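Local coordinates for protein five-membered-cyclitol-phosphate synthase (Streptomyces citricolor, PDB 6K96) that binds nicotinamide-adenine-dinucleotide in a Rossmann-type domain and belongs to the myo-inositol-1-phosphate synthase family, as a five-membered-cyclitol-phosphate synthase, at residues Ala23-Tyr26 with Arg27-Ala31; Leu198-Leu201 with Ser202-Gly205; Ala163-Pro166 with Glu167-Glu170; Ala60-His64 with Pro65-Gly69. One frame throughout, in Å; residues are numbered along the deposited sequence.

Contact 1. Residues Ala23-Tyr26 with Arg27-Ala31; sequences AELY and RKMSA
Glu24 and Arg27, three residues apart on helix 14-31, turn their ends to each other in a salt bridge. Glu24 leaves the helix with its chain bent at chi2 (-79°), which carries the carboxylate toward the next turn, until Glu24 OE2 lies 2.9 Å from NE of Arg27. The bond comes in on the anti side of OE2, somewhat out of the carboxylate plane, and the two flat groups stand 60° apart; NH2 of Arg27 stays 3.7 Å from Glu24 OE2. NH1 of Arg27 reaches Ser53 O weakly.

On another side Leu25 and Met29 cross at a slant, CD2 of Leu25 coming within 3.3 Å of SD of Met29. Met29 SD also sits 5.1 Å from the centroid of the Tyr26 ring, 47° off its normal, an oblique Met-aromatic contact. The Tyr26 hydroxyl is hydrogen-bonded to Pro40 O and to Ala278 N of the second subunit, whose Trp277 meets the ring edge-to-face. Met29 N bonds to Leu25 O at 3.0 Å and Ser30 N to Tyr26 O at 3.2 Å. Such i to i+3 and i to i+4 pairing is typical of an alpha helix, here the one following the first strand of the Rossmann-type domain.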
loop_
_atom_site.group_PDB
_atom_site.type_symbol
_atom_site.label_atom_id
_atom_site.label_comp_id
_atom_site.label_asym_id
_atom_site.label_seq_id
_atom_site.Cartn_x
_atom_site.Cartn_y
_atom_site.Cartn_z
ATOM N N ALA B 23 -10.885 -21.662 21.794
ATOM C CA ALA B 23 -11.554 -22.953 22.051
ATOM C C ALA B 23 -13.026 -22.740 22.405
ATOM O O ALA B 23 -13.811 -23.572 21.961
ATOM C CB ALA B 23 -10.865 -23.719 23.141
ATOM N N GLU B 24 -13.389 -21.698 23.161
ATOM C CA GLU B 24 -14.811 -21.432 23.545
ATOM C C GLU B 24 -15.562 -20.714 22.419
ATOM O O GLU B 24 -16.808 -20.789 22.449
ATOM C CB GLU B 24 -14.976 -20.581 24.808
ATOM C CG GLU B 24 -15.321 -21.400 26.059
ATOM C CD GLU B 24 -16.777 -21.854 26.251
ATOM O OE1 GLU B 24 -17.690 -21.021 26.206
ATOM O OE2 GLU B 24 -16.995 -23.053 26.456
ATOM N N LEU B 25 -14.871 -20.000 21.528
ATOM C CA LEU B 25 -15.517 -19.451 20.317
ATOM C C LEU B 25 -15.933 -20.630 19.442
ATOM O O LEU B 25 -17.089 -20.639 19.072
ATOM C CB LEU B 25 -14.622 -18.479 19.544
ATOM C CG LEU B 25 -15.321 -17.701 18.417
ATOM C CD1 LEU B 25 -15.001 -16.223 18.469
ATOM C CD2 LEU B 25 -14.979 -18.215 17.024
ATOM N N TYR B 26 -15.056 -21.596 19.153
ATOM C CA TYR B 26 -15.433 -22.783 18.340
ATOM C C TYR B 26 -16.529 -23.566 19.066
ATOM O O TYR B 26 -17.320 -24.157 18.359
ATOM C CB TYR B 26 -14.245 -23.700 18.040
ATOM C CG TYR B 26 -13.265 -23.072 17.100
ATOM C CD1 TYR B 26 -13.598 -22.881 15.784
ATOM C CD2 TYR B 26 -12.023 -22.621 17.536
ATOM C CE1 TYR B 26 -12.733 -22.246 14.915
ATOM C CE2 TYR B 26 -11.139 -21.982 16.674
ATOM C CZ TYR B 26 -11.498 -21.795 15.351
ATOM O OH TYR B 26 -10.611 -21.192 14.510
ATOM N N ARG B 27 -16.544 -23.624 20.405
ATOM C CA ARG B 27 -17.592 -24.384 21.138
ATOM C C ARG B 27 -18.950 -23.737 20.835
ATOM O O ARG B 27 -19.915 -24.490 20.624
ATOM C CB ARG B 27 -17.359 -24.447 22.651
ATOM C CG ARG B 27 -17.452 -25.874 23.184
ATOM C CD ARG B 27 -17.785 -26.093 24.652
ATOM N NE ARG B 27 -16.734 -25.773 25.609
ATOM C CZ ARG B 27 -15.577 -26.401 25.728
ATOM N NH1 ARG B 27 -15.254 -27.405 24.928
ATOM N NH2 ARG B 27 -14.731 -26.011 26.665
ATOM N N LYS B 28 -18.985 -22.398 20.806
ATOM C CA LYS B 28 -20.181 -21.548 20.575
ATOM C C LYS B 28 -20.673 -21.790 19.144
ATOM O O LYS B 28 -21.891 -22.030 18.974
ATOM C CB LYS B 28 -19.867 -20.070 20.857
ATOM C CG LYS B 28 -21.026 -19.093 20.668
ATOM C CD LYS B 28 -20.648 -17.709 20.110
ATOM C CE LYS B 28 -20.566 -17.671 18.587
ATOM N NZ LYS B 28 -20.205 -16.337 18.032
ATOM N N MET B 29 -19.761 -21.773 18.170
ATOM C CA MET B 29 -20.075 -21.991 16.731
ATOM C C MET B 29 -20.694 -23.386 16.525
ATOM O O MET B 29 -21.558 -23.491 15.613
ATOM C CB MET B 29 -18.826 -21.826 15.854
ATOM C CG MET B 29 -18.396 -20.355 15.670
ATOM S SD MET B 29 -16.740 -20.114 14.912
ATOM C CE MET B 29 -17.028 -20.768 13.269
ATOM N N SER B 30 -20.281 -24.401 17.308
ATOM C CA SER B 30 -20.852 -25.777 17.299
ATOM C C SER B 30 -22.347 -25.711 17.626
ATOM O O SER B 30 -23.169 -26.318 16.888
ATOM C CB SER B 30 -20.183 -26.693 18.280
ATOM O OG SER B 30 -18.947 -27.166 17.795
ATOM N N ALA B 31 -22.677 -25.040 18.731
ATOM C CA ALA B 31 -24.069 -24.829 19.170
ATOM C C ALA B 31 -24.786 -24.074 18.050
ATOM O O ALA B 31 -25.570 -24.666 17.365
ATOM C CB ALA B 31 -24.106 -24.080 20.478
#

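Contact 2. Residues Leu198-Leu201 with Ser202-Gly205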
loop_
_atom_site.group_PDB
_atom_site.type_symbol
_atom_site.label_atom_id
_atom_site.label_comp_id
_atom_site.label_asym_id
_atom_site.label_seq_id
_atom_site.Cartn_x
_atom_site.Cartn_y
_atom_site.Cartn_z
ATOM N N LEU B 198 9.908 -13.805 -2.994
ATOM C CA LEU B 198 11.304 -13.797 -3.495
ATOM C C LEU B 198 11.498 -15.061 -4.309
ATOM O O LEU B 198 12.098 -14.939 -5.387
ATOM C CB LEU B 198 12.299 -13.633 -2.351
ATOM C CG LEU B 198 12.485 -12.191 -1.882
ATOM C CD1 LEU B 198 13.352 -12.161 -0.609
ATOM C CD2 LEU B 198 13.122 -11.312 -2.962
ATOM N N GLY B 199 10.937 -16.173 -3.833
ATOM C CA GLY B 199 10.866 -17.473 -4.546
ATOM C C GLY B 199 10.387 -17.314 -5.987
ATOM O O GLY B 199 11.074 -17.820 -6.876
ATOM N N LEU B 200 9.245 -16.631 -6.180
ATOM C CA LEU B 200 8.589 -16.317 -7.463
ATOM C C LEU B 200 9.560 -15.614 -8.394
ATOM O O LEU B 200 9.691 -16.093 -9.547
ATOM C CB LEU B 200 7.411 -15.373 -7.237
ATOM C CG LEU B 200 6.080 -15.994 -6.853
ATOM C CD1 LEU B 200 4.951 -14.979 -7.148
ATOM C CD2 LEU B 200 5.841 -17.334 -7.578
ATOM N N LEU B 201 10.184 -14.529 -7.916
ATOM C CA LEU B 201 11.114 -13.733 -8.747
ATOM C C LEU B 201 12.244 -14.602 -9.296
ATOM O O LEU B 201 12.611 -14.392 -10.479
ATOM C CB LEU B 201 11.703 -12.559 -7.968
ATOM C CG LEU B 201 10.993 -11.237 -8.160
ATOM C CD1 LEU B 201 9.624 -11.277 -7.476
ATOM C CD2 LEU B 201 11.841 -10.087 -7.656
ATOM N N SER B 202 12.823 -15.495 -8.505
ATOM C CA SER B 202 14.067 -16.208 -8.916
ATOM C C SER B 202 13.726 -17.493 -9.697
ATOM O O SER B 202 14.431 -17.813 -10.673
ATOM C CB SER B 202 15.005 -16.432 -7.733
ATOM O OG SER B 202 14.601 -17.536 -6.926
ATOM N N GLU B 203 12.665 -18.182 -9.290
ATOM C CA GLU B 203 12.028 -19.319 -10.033
ATOM C C GLU B 203 11.812 -18.889 -11.504
ATOM O O GLU B 203 12.217 -19.612 -12.365
ATOM C CB GLU B 203 10.773 -19.704 -9.234
ATOM C CG GLU B 203 9.884 -20.846 -9.710
ATOM C CD GLU B 203 8.609 -20.953 -8.855
ATOM O OE1 GLU B 203 8.666 -20.653 -7.618
ATOM O OE2 GLU B 203 7.534 -21.303 -9.412
ATOM N N ARG B 204 11.288 -17.696 -11.794
ATOM C CA ARG B 204 10.964 -17.281 -13.198
ATOM C C ARG B 204 12.126 -16.434 -13.739
ATOM O O ARG B 204 12.028 -15.985 -14.889
ATOM C CB ARG B 204 9.568 -16.615 -13.334
ATOM C CG ARG B 204 8.554 -16.939 -12.227
ATOM C CD ARG B 204 7.270 -17.648 -12.542
ATOM N NE ARG B 204 6.491 -16.778 -13.409
ATOM C CZ ARG B 204 5.508 -17.166 -14.269
ATOM N NH1 ARG B 204 5.171 -18.436 -14.394
ATOM N NH2 ARG B 204 4.874 -16.268 -15.019
ATOM N N GLY B 205 13.176 -16.189 -12.949
ATOM C CA GLY B 205 14.472 -15.680 -13.437
ATOM C C GLY B 205 14.526 -14.169 -13.440
ATOM O O GLY B 205 15.342 -13.586 -14.187
#
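Arg204 and Gly205 close the last turn of helix 190-203 against Leu200 and Leu201, and the chain leaves the helix in a Schellman motif. Gly205 has a positive phi of 90°, a backbone shape that favours glycine, and its N makes a weak bond to Ser202 O.

The backbone bonds come first. Glu203 N meets Gly199 O at 2.9 Å, nearly in line with the carbonyl, while Ser202 N reaches Leu198 O at 3.2 Å and adds a weak, bent bond to Gly199 O. Arg204 N then takes Leu200 O at 3.2 Å, carrying the helical pattern one residue past the helix end.

Apolar packing involves mainly the leucines, whose side chains lead off the helix. Leu198 and Leu201 both lie on Ile272 of strand 265-275, which joins this helix to the mixed sheet. Leu200 packs on Ala196 of the second subunit and Leu201 on Leu188 of that subunit, so the helix end belongs to a subunit interface.

Among the polar side chains, Glu203 runs out extended, CG opposite its backbone N (chi1 -180°), and passes along the turn where Gly199 has no side chain. OE1 of Glu203 stays 3.8 Å from Gly199 O and 4.4 Å from Leu200 CD2. The Arg204 chain bends at chi2 and chi3, and its NH2 makes a weak bond to Ser186 O of the second subunit. Close to the backbone, CG of Arg204 lies 3.0 Å from Leu200 O.

Contact 3. Residues Ala163-Pro166 with Glu167-Glu170; sequences ARTP and ELLE
A chi1 of 110° turns OG1 of Thr165 toward the first turn of helix 166-174, where it meets Leu168. The two side chains pass at a slant, with Thr165 OG1 3.2 Å from Leu168 CB. Thr165, at the N-cap position, accepts a weak capping bond through OG1 from Leu168 N at 3.4 Å. Thr165 O serves the same turn: Leu169 N points almost straight at it, 3.2 Å away with an N-H...O angle of 178°, and Leu168 N adds a weak, bent bond. Pro166, with no N-H to offer, fills the first helical position, and Pro166 O receives Glu170 N at 3.0 Å.

Leu169 directs its CB toward the incoming chain, and CD2 of Leu169 lies against the carbonyl of Ala163, 3.7 Å from Ala163 O. Leu169 and Ala163 both rest on Ala330, and Leu168 on Val162. Just before the cap, Arg164 forms a salt bridge with Asp182. The capped turn lies at the surface, at the start of the helix that links strand 153-156 to strand 179-180, an outermost strand of the parallel sheet within this chain.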
loop_
_atom_site.group_PDB
_atom_site.type_symbol
_atom_site.label_atom_id
_atom_site.label_comp_id
_atom_site.label_asym_id
_atom_site.label_seq_id
_atom_site.Cartn_x
_atom_site.Cartn_y
_atom_site.Cartn_z
ATOM N N ALA B 163 13.776 -29.832 22.744
ATOM C CA ALA B 163 13.679 -31.010 21.849
ATOM C C ALA B 163 15.006 -31.146 21.125
ATOM O O ALA B 163 15.306 -32.224 20.689
ATOM C CB ALA B 163 12.538 -30.904 20.883
ATOM N N ARG B 164 15.800 -30.084 21.038
ATOM C CA ARG B 164 17.024 -30.144 20.195
ATOM C C ARG B 164 18.247 -30.629 20.998
ATOM O O ARG B 164 19.283 -30.920 20.331
ATOM C CB ARG B 164 17.280 -28.802 19.502
ATOM C CG ARG B 164 16.718 -28.746 18.081
ATOM C CD ARG B 164 16.707 -27.358 17.493
ATOM N NE ARG B 164 16.288 -26.457 18.541
ATOM C CZ ARG B 164 16.574 -25.177 18.604
ATOM N NH1 ARG B 164 17.283 -24.624 17.642
ATOM N NH2 ARG B 164 16.105 -24.436 19.607
ATOM N N THR B 165 18.176 -30.677 22.345
ATOM C CA THR B 165 19.266 -31.266 23.176
ATOM C C THR B 165 19.112 -32.792 23.121
ATOM O O THR B 165 18.231 -33.357 23.767
ATOM C CB THR B 165 19.396 -30.701 24.610
ATOM O OG1 THR B 165 18.993 -31.726 25.524
ATOM C CG2 THR B 165 18.658 -29.391 24.868
ATOM N N PRO B 166 19.992 -33.502 22.377
ATOM C CA PRO B 166 19.795 -34.935 22.109
ATOM C C PRO B 166 19.644 -35.834 23.363
ATOM O O PRO B 166 18.943 -36.813 23.301
ATOM C CB PRO B 166 21.065 -35.339 21.324
ATOM C CG PRO B 166 21.696 -34.021 20.845
ATOM C CD PRO B 166 21.284 -32.989 21.868
ATOM N N GLU B 167 20.287 -35.514 24.484
ATOM C CA GLU B 167 20.170 -36.373 25.701
ATOM C C GLU B 167 18.809 -36.159 26.386
ATOM O O GLU B 167 18.267 -37.108 26.942
ATOM C CB GLU B 167 21.344 -36.150 26.664
ATOM C CG GLU B 167 22.602 -36.924 26.281
ATOM C CD GLU B 167 22.980 -38.075 27.225
ATOM O OE1 GLU B 167 24.061 -37.989 27.912
ATOM O OE2 GLU B 167 22.200 -39.068 27.291
ATOM N N LEU B 168 18.253 -34.957 26.392
ATOM C CA LEU B 168 16.915 -34.742 27.018
ATOM C C LEU B 168 15.821 -35.448 26.187
ATOM O O LEU B 168 14.957 -36.104 26.755
ATOM C CB LEU B 168 16.677 -33.242 27.144
ATOM C CG LEU B 168 15.363 -32.868 27.802
ATOM C CD1 LEU B 168 15.243 -33.543 29.149
ATOM C CD2 LEU B 168 15.208 -31.344 27.919
ATOM N N LEU B 169 15.926 -35.370 24.855
ATOM C CA LEU B 169 15.111 -36.115 23.859
ATOM C C LEU B 169 15.177 -37.614 24.161
ATOM O O LEU B 169 14.119 -38.188 24.427
ATOM C CB LEU B 169 15.640 -35.772 22.457
ATOM C CG LEU B 169 14.937 -36.402 21.246
ATOM C CD1 LEU B 169 13.411 -36.213 21.273
ATOM C CD2 LEU B 169 15.536 -35.869 19.943
ATOM N N GLU B 170 16.382 -38.200 24.155
ATOM C CA GLU B 170 16.682 -39.617 24.524
ATOM C C GLU B 170 15.868 -39.994 25.773
ATOM O O GLU B 170 15.112 -41.000 25.726
ATOM C CB GLU B 170 18.191 -39.816 24.783
ATOM C CG GLU B 170 18.786 -41.105 24.216
ATOM C CD GLU B 170 18.462 -42.416 24.940
ATOM O OE1 GLU B 170 19.156 -42.718 25.974
ATOM O OE2 GLU B 170 17.526 -43.167 24.455
#

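Contact 4. Residues Ala60-His64 with Pro65-Gly69; sequences AFDLH and PNKVG. With NAD (nicotinamide-adenine-dinucleotide), chain G.
Asp62 and Lys67 meet at the adenosine ribose of nicotinamide-adenine-dinucleotide. The carboxylate takes both ribose hydroxyls, NAD O2B giving its hydrogen to Asp62 OD1 at 2.8 Å and NAD O3B to OD2 at 2.8 Å. Lys67 NZ donates to NAD O3B at 2.5 Å, so that hydroxyl is gripped from two residues. The lysine chain, extended beyond CG, runs beside the aspartate, with Lys67 CD 3.7 Å from Asp62 OD2. Lys67 NZ stays 4.1 Å from Asp62 OD2, beyond a salt bridge, and opposite charge there would probably favour both ionised forms. Leu63 places CD1 against the adenine, next to N6A.

The acidic residue ending strand 55-62, the second strand in chain order of the parallel sheet's core, and holding the ribose diol is a hallmark of NAD-binding Rossmann folds. OD1 of Asp62 also accepts Leu63 N and His64 N, the second closing an Asx turn, while OD2 receives Val12 N. Lys67 NZ is further bonded to Val12 O and Asn81 OD1.

One layer out, His64 O takes two donors, Lys67 N and Val68 N, the latter at 3.0 Å and nearly in line with the carbonyl. With CG opposite the backbone N (chi1 -162°), the His64 ring brings ND1 to Asn66 N, which it accepts at 3.2 Å in the ring plane. The Asn66 amide lies alongside that ring, the planes 52° apart, with ND2 bonded to Glu79 O.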
loop_
_atom_site.group_PDB
_atom_site.type_symbol
_atom_site.label_atom_id
_atom_site.label_comp_id
_atom_site.label_asym_id
_atom_site.label_seq_id
_atom_site.Cartn_x
_atom_site.Cartn_y
_atom_site.Cartn_z
ATOM N N ALA B 60 -1.863 -23.885 35.686
ATOM C CA ALA B 60 -1.310 -22.634 35.152
ATOM C C ALA B 60 -0.254 -22.109 36.118
ATOM O O ALA B 60 -0.514 -22.099 37.348
ATOM C CB ALA B 60 -2.417 -21.627 34.940
ATOM N N PHE B 61 0.868 -21.662 35.541
ATOM C CA PHE B 61 2.071 -21.177 36.248
ATOM C C PHE B 61 2.526 -19.845 35.635
ATOM O O PHE B 61 2.760 -19.782 34.407
ATOM C CB PHE B 61 3.127 -22.274 36.152
ATOM C CG PHE B 61 2.670 -23.612 36.676
ATOM C CD1 PHE B 61 2.498 -23.828 38.033
ATOM C CD2 PHE B 61 2.448 -24.669 35.819
ATOM C CE1 PHE B 61 2.073 -25.061 38.506
ATOM C CE2 PHE B 61 2.023 -25.897 36.296
ATOM C CZ PHE B 61 1.831 -26.094 37.634
ATOM N N ASP B 62 2.670 -18.811 36.469
ATOM C CA ASP B 62 3.117 -17.440 36.086
ATOM C C ASP B 62 3.903 -16.824 37.252
ATOM O O ASP B 62 3.978 -17.488 38.331
ATOM C CB ASP B 62 1.920 -16.547 35.736
ATOM C CG ASP B 62 2.149 -15.675 34.512
ATOM O OD1 ASP B 62 2.825 -14.629 34.649
ATOM O OD2 ASP B 62 1.655 -16.058 33.412
ATOM N N LEU B 63 4.450 -15.614 37.050
ATOM C CA LEU B 63 5.211 -14.828 38.076
ATOM C C LEU B 63 4.601 -13.440 38.232
ATOM O O LEU B 63 4.925 -12.801 39.242
ATOM C CB LEU B 63 6.704 -14.640 37.731
ATOM C CG LEU B 63 7.620 -15.870 37.669
ATOM C CD1 LEU B 63 9.053 -15.443 37.437
ATOM C CD2 LEU B 63 7.530 -16.755 38.893
ATOM N N HIS B 64 3.841 -12.946 37.258
ATOM C CA HIS B 64 3.258 -11.575 37.300
ATOM C C HIS B 64 2.181 -11.493 38.390
ATOM O O HIS B 64 1.258 -12.323 38.470
ATOM C CB HIS B 64 2.711 -11.165 35.932
ATOM C CG HIS B 64 2.516 -9.697 35.771
ATOM N ND1 HIS B 64 1.520 -8.991 36.423
ATOM C CD2 HIS B 64 3.148 -8.811 34.970
ATOM C CE1 HIS B 64 1.597 -7.716 36.092
ATOM N NE2 HIS B 64 2.588 -7.577 35.197
ATOM N N PRO B 65 2.288 -10.472 39.270
ATOM C CA PRO B 65 1.327 -10.259 40.367
ATOM C C PRO B 65 -0.182 -10.186 40.015
ATOM O O PRO B 65 -1.003 -10.568 40.860
ATOM C CB PRO B 65 1.759 -8.896 40.956
ATOM C CG PRO B 65 3.207 -8.726 40.543
ATOM C CD PRO B 65 3.364 -9.472 39.238
ATOM N N ASN B 66 -0.542 -9.693 38.827
ATOM C CA ASN B 66 -1.938 -9.683 38.290
ATOM C C ASN B 66 -2.442 -11.101 37.954
ATOM O O ASN B 66 -3.694 -11.308 37.923
ATOM C CB ASN B 66 -2.026 -8.829 37.034
ATOM C CG ASN B 66 -1.732 -7.378 37.319
ATOM O OD1 ASN B 66 -1.685 -6.970 38.483
ATOM N ND2 ASN B 66 -1.535 -6.611 36.260
ATOM N N LYS B 67 -1.513 -12.053 37.756
ATOM C CA LYS B 67 -1.833 -13.428 37.295
ATOM C C LYS B 67 -1.723 -14.453 38.430
ATOM O O LYS B 67 -2.509 -15.409 38.387
ATOM C CB LYS B 67 -0.963 -13.778 36.086
ATOM C CG LYS B 67 -1.014 -12.740 34.968
ATOM C CD LYS B 67 -0.807 -13.306 33.562
ATOM C CE LYS B 67 -0.596 -12.248 32.499
ATOM N NZ LYS B 67 0.244 -12.746 31.398
ATOM N N VAL B 68 -0.823 -14.279 39.401
ATOM C CA VAL B 68 -0.581 -15.297 40.471
ATOM C C VAL B 68 -1.734 -15.267 41.497
ATOM O O VAL B 68 -2.097 -14.169 42.006
ATOM C CB VAL B 68 0.800 -15.107 41.138
ATOM C CG1 VAL B 68 0.962 -16.009 42.354
ATOM C CG2 VAL B 68 1.947 -15.343 40.159
ATOM N N GLY B 69 -2.317 -16.439 41.771
ATOM C CA GLY B 69 -3.420 -16.612 42.742
ATOM C C GLY B 69 -4.720 -15.966 42.289
ATOM O O GLY B 69 -5.695 -15.927 43.089
HETATM P PA NAD G . 3.457 -13.235 26.621
HETATM O O1A NAD G . 4.512 -12.243 26.926
HETATM O O2A NAD G . 2.096 -12.666 26.332
HETATM O O5B NAD G . 3.346 -14.422 27.654
HETATM C C5B NAD G . 4.482 -14.563 28.538
HETATM C C4B NAD G . 3.995 -14.988 29.898
HETATM O O4B NAD G . 5.028 -15.676 30.679
HETATM C C3B NAD G . 3.547 -13.810 30.768
HETATM O O3B NAD G . 2.331 -14.166 31.415
HETATM C C2B NAD G . 4.680 -13.718 31.787
HETATM O O2B NAD G . 4.150 -12.957 32.835
HETATM C C1B NAD G . 4.904 -15.216 32.017
HETATM N N9A NAD G . 6.098 -15.619 32.733
HETATM C C8A NAD G . 7.277 -14.914 32.729
HETATM N N7A NAD G . 8.246 -15.528 33.369
HETATM C C5A NAD G . 7.687 -16.727 33.797
HETATM C C6A NAD G . 8.230 -17.805 34.526
HETATM N N6A NAD G . 9.496 -17.839 34.923
HETATM N N1A NAD G . 7.428 -18.879 34.760
HETATM C C2A NAD G . 6.151 -18.809 34.337
HETATM N N3A NAD G . 5.538 -17.840 33.662
HETATM C C4A NAD G . 6.363 -16.808 33.403
HETATM O O3 NAD G . 3.934 -14.046 25.343
HETATM P PN NAD G . 3.062 -14.699 24.160
HETATM O O1N NAD G . 2.044 -15.574 24.785
HETATM O O2N NAD G . 2.739 -13.533 23.277
HETATM O O5D NAD G . 4.177 -15.631 23.461
HETATM C C5D NAD G . 4.790 -16.703 24.289
HETATM C C4D NAD G . 6.023 -17.217 23.606
HETATM O O4D NAD G . 5.709 -17.844 22.341
HETATM C C3D NAD G . 7.044 -16.111 23.303
HETATM O O3D NAD G . 8.329 -16.657 23.509
HETATM C C2D NAD G . 6.896 -15.917 21.797
HETATM O O2D NAD G . 8.049 -15.491 21.096
HETATM C C1D NAD G . 6.615 -17.349 21.344
HETATM N N1N NAD G . 6.050 -17.338 19.961
HETATM C C2N NAD G . 4.943 -16.475 19.665
HETATM C C3N NAD G . 4.503 -16.281 18.366
HETATM C C7N NAD G . 3.299 -15.384 18.141
HETATM O O7N NAD G . 2.673 -14.956 19.102
HETATM N N7N NAD G . 2.969 -15.079 16.889
HETATM C C4N NAD G . 5.203 -16.929 17.349
HETATM C C5N NAD G . 6.154 -17.893 17.660
HETATM C C6N NAD G . 6.622 -18.021 18.955
#

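In the fold
The four contacts follow one another along the chain in the order 1, 4, 3, 2. Contacts 1, 4 and 3 belong to the nucleotide-binding domain round the six-stranded parallel sheet: contact 1 on helix 14-31, contact 4 where strand 55-62 ends, contact 3 at the start of helix 166-174. Contacts 1 and 3 lie on opposite sides of the chain's centre, their centres about 37 Å apart. Contact 2, at the end of helix 190-203 beside the mixed sheet, has its centre about 48 Å from that of contact 4. Contacts 1 and 2 both touch the second subunit, whereas contact 4, which supplies five residues of the cofactor pocket, is touched by no other chain.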